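Immunity 23 family protein (Burkholderia dolosa AU0158, PDB 5FFP) probably acts as the immunity protein (CdiI) of a contact-dependent growth inhibition system, protecting the cell from its cognate CdiA toxin. Local coordinates at residues F68-P72 and E73-R77. Sequence-based numbering, arbitrary orientation.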
loop_
_atom_site.group_PDB
_atom_site.type_symbol
_atom_site.label_atom_id
_atom_site.label_comp_id
_atom_site.label_asym_id
_atom_site.label_seq_id
_atom_site.Cartn_x
_atom_site.Cartn_y
_atom_site.Cartn_z
ATOM N N PHE A 68 5.643 -11.162 17.678
ATOM C CA PHE A 68 6.796 -11.640 18.437
ATOM C C PHE A 68 6.600 -13.083 18.876
ATOM O O PHE A 68 7.499 -13.905 18.713
ATOM C CB PHE A 68 7.067 -10.758 19.660
ATOM C CG PHE A 68 8.447 -10.918 20.199
ATOM C CD1 PHE A 68 8.764 -11.999 21.006
ATOM C CD2 PHE A 68 9.446 -10.019 19.865
ATOM C CE1 PHE A 68 10.045 -12.176 21.487
ATOM C CE2 PHE A 68 10.733 -10.186 20.337
ATOM C CZ PHE A 68 11.031 -11.270 21.154
ATOM N N HIS A 69 5.419 -13.388 19.407
ATOM C CA HIS A 69 5.186 -14.664 20.086
ATOM C C HIS A 69 4.632 -15.792 19.220
ATOM O O HIS A 69 4.637 -16.945 19.650
ATOM C CB HIS A 69 4.294 -14.456 21.319
ATOM C CG HIS A 69 5.009 -13.782 22.448
ATOM N ND1 HIS A 69 4.743 -12.488 22.838
ATOM C CD2 HIS A 69 6.029 -14.209 23.232
ATOM C CE1 HIS A 69 5.548 -12.155 23.832
ATOM N NE2 HIS A 69 6.339 -13.181 24.089
ATOM N N ILE A 70 4.174 -15.489 18.011
ATOM C CA ILE A 70 3.630 -16.536 17.148
ATOM C C ILE A 70 4.770 -17.163 16.347
ATOM O O ILE A 70 5.927 -16.848 16.567
ATOM C CB ILE A 70 2.476 -16.020 16.255
ATOM C CG1 ILE A 70 2.975 -14.989 15.240
ATOM C CG2 ILE A 70 1.359 -15.432 17.116
ATOM C CD1 ILE A 70 1.881 -14.467 14.339
ATOM N N SER A 71 4.433 -18.086 15.459
ATOM C CA SER A 71 5.413 -18.786 14.645
ATOM C C SER A 71 6.102 -17.825 13.671
ATOM O O SER A 71 5.504 -16.813 13.284
ATOM C CB SER A 71 4.718 -19.911 13.864
ATOM O OG SER A 71 5.596 -20.549 12.953
ATOM N N PRO A 72 7.366 -18.122 13.284
ATOM C CA PRO A 72 8.012 -17.379 12.192
ATOM C C PRO A 72 7.220 -17.487 10.898
ATOM O O PRO A 72 7.027 -16.480 10.199
ATOM C CB PRO A 72 9.369 -18.080 12.026
ATOM C CG PRO A 72 9.280 -19.357 12.801
ATOM C CD PRO A 72 8.267 -19.130 13.877
ATOM N N GLU A 73 6.756 -18.703 10.599
ATOM C CA GLU A 73 5.909 -19.004 9.425
ATOM C C GLU A 73 4.637 -18.146 9.347
ATOM O O GLU A 73 4.323 -17.568 8.309
ATOM C CB GLU A 73 5.549 -20.501 9.447
ATOM C CG GLU A 73 4.552 -21.001 8.402
ATOM C CD GLU A 73 4.442 -22.528 8.396
ATOM O OE1 GLU A 73 5.480 -23.233 8.508
ATOM O OE2 GLU A 73 3.304 -23.038 8.274
ATOM N N ASP A 74 3.926 -18.049 10.458
ATOM C CA ASP A 74 2.679 -17.295 10.491
ATOM C C ASP A 74 2.946 -15.794 10.508
ATOM O O ASP A 74 2.273 -15.044 9.810
ATOM C CB ASP A 74 1.819 -17.707 11.695
ATOM C CG ASP A 74 1.366 -19.157 11.620
ATOM O OD1 ASP A 74 2.118 -20.003 11.100
ATOM O OD2 ASP A 74 0.257 -19.460 12.088
ATOM N N ALA A 75 3.931 -15.358 11.289
ATOM C CA ALA A 75 4.278 -13.932 11.366
ATOM C C ALA A 75 4.688 -13.360 9.990
ATOM O O ALA A 75 4.206 -12.303 9.574
ATOM C CB ALA A 75 5.385 -13.710 12.386
ATOM N N TYR A 76 5.566 -14.072 9.292
ATOM C CA TYR A 76 5.999 -13.654 7.958
ATOM C C TYR A 76 4.840 -13.532 6.963
ATOM O O TYR A 76 4.842 -12.642 6.123
ATOM C CB TYR A 76 7.034 -14.634 7.418
ATOM C CG TYR A 76 7.587 -14.281 6.051
ATOM C CD1 TYR A 76 8.498 -13.248 5.899
ATOM C CD2 TYR A 76 7.209 -14.993 4.924
ATOM C CE1 TYR A 76 9.016 -12.930 4.654
ATOM C CE2 TYR A 76 7.713 -14.683 3.678
ATOM C CZ TYR A 76 8.608 -13.647 3.545
ATOM O OH TYR A 76 9.124 -13.337 2.306
ATOM N N ARG A 77 3.865 -14.428 7.065
ATOM C CA ARG A 77 2.676 -14.379 6.216
ATOM C C ARG A 77 1.820 -13.180 6.563
ATOM O O ARG A 77 1.320 -12.501 5.684
ATOM C CB ARG A 77 1.841 -15.646 6.383
ATOM C CG ARG A 77 0.666 -15.735 5.421
ATOM C CD ARG A 77 0.165 -17.169 5.270
ATOM N NE ARG A 77 -0.267 -17.735 6.552
ATOM C CZ ARG A 77 0.371 -18.679 7.251
ATOM N NH1 ARG A 77 1.510 -19.213 6.811
ATOM N NH2 ARG A 77 -0.139 -19.097 8.404
#
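S71 and E73 meet at the start of helix 72-83, where the serine hydroxyl reaches forward to the N-H of E73 at the N-terminal end of the helix. With OG anti to the backbone N (chi1 174°), S71 OG comes within 3.2 Å of E73 N and accepts a weak, bent hydrogen bond; it also lies against E73 CB. The backbone carbonyl of the same serine does firmer work: S71 O takes the N-H of A75 at 2.9 Å, an N-H...O angle of 162°. One residue on, P72 O accepts a hydrogen bond from Y76 N at 3.0 Å, continuing the i to i+4 pattern that S71 O begins.

Alongside the cap, I70 supplies the apolar contact. With chi1 at 66°, CG1 is flanked by both backbone branches, and the extended arm reaches A75: I70 CG1 lies 3.9 Å from A75 CB, while I70 CD1 ends 3.8 Å from A75 N. The methyl of A75 also touches I124 of strand 120-127. Y76 packs on Y111 and F113, and its hydroxyl hydrogen-bonds K128 O; the E73 carboxylate salt-bridges R132. I70 and S71 form the short link between helices 65-69 and 72-83, and a serine N-cap followed by proline at N1 is a classic helix start.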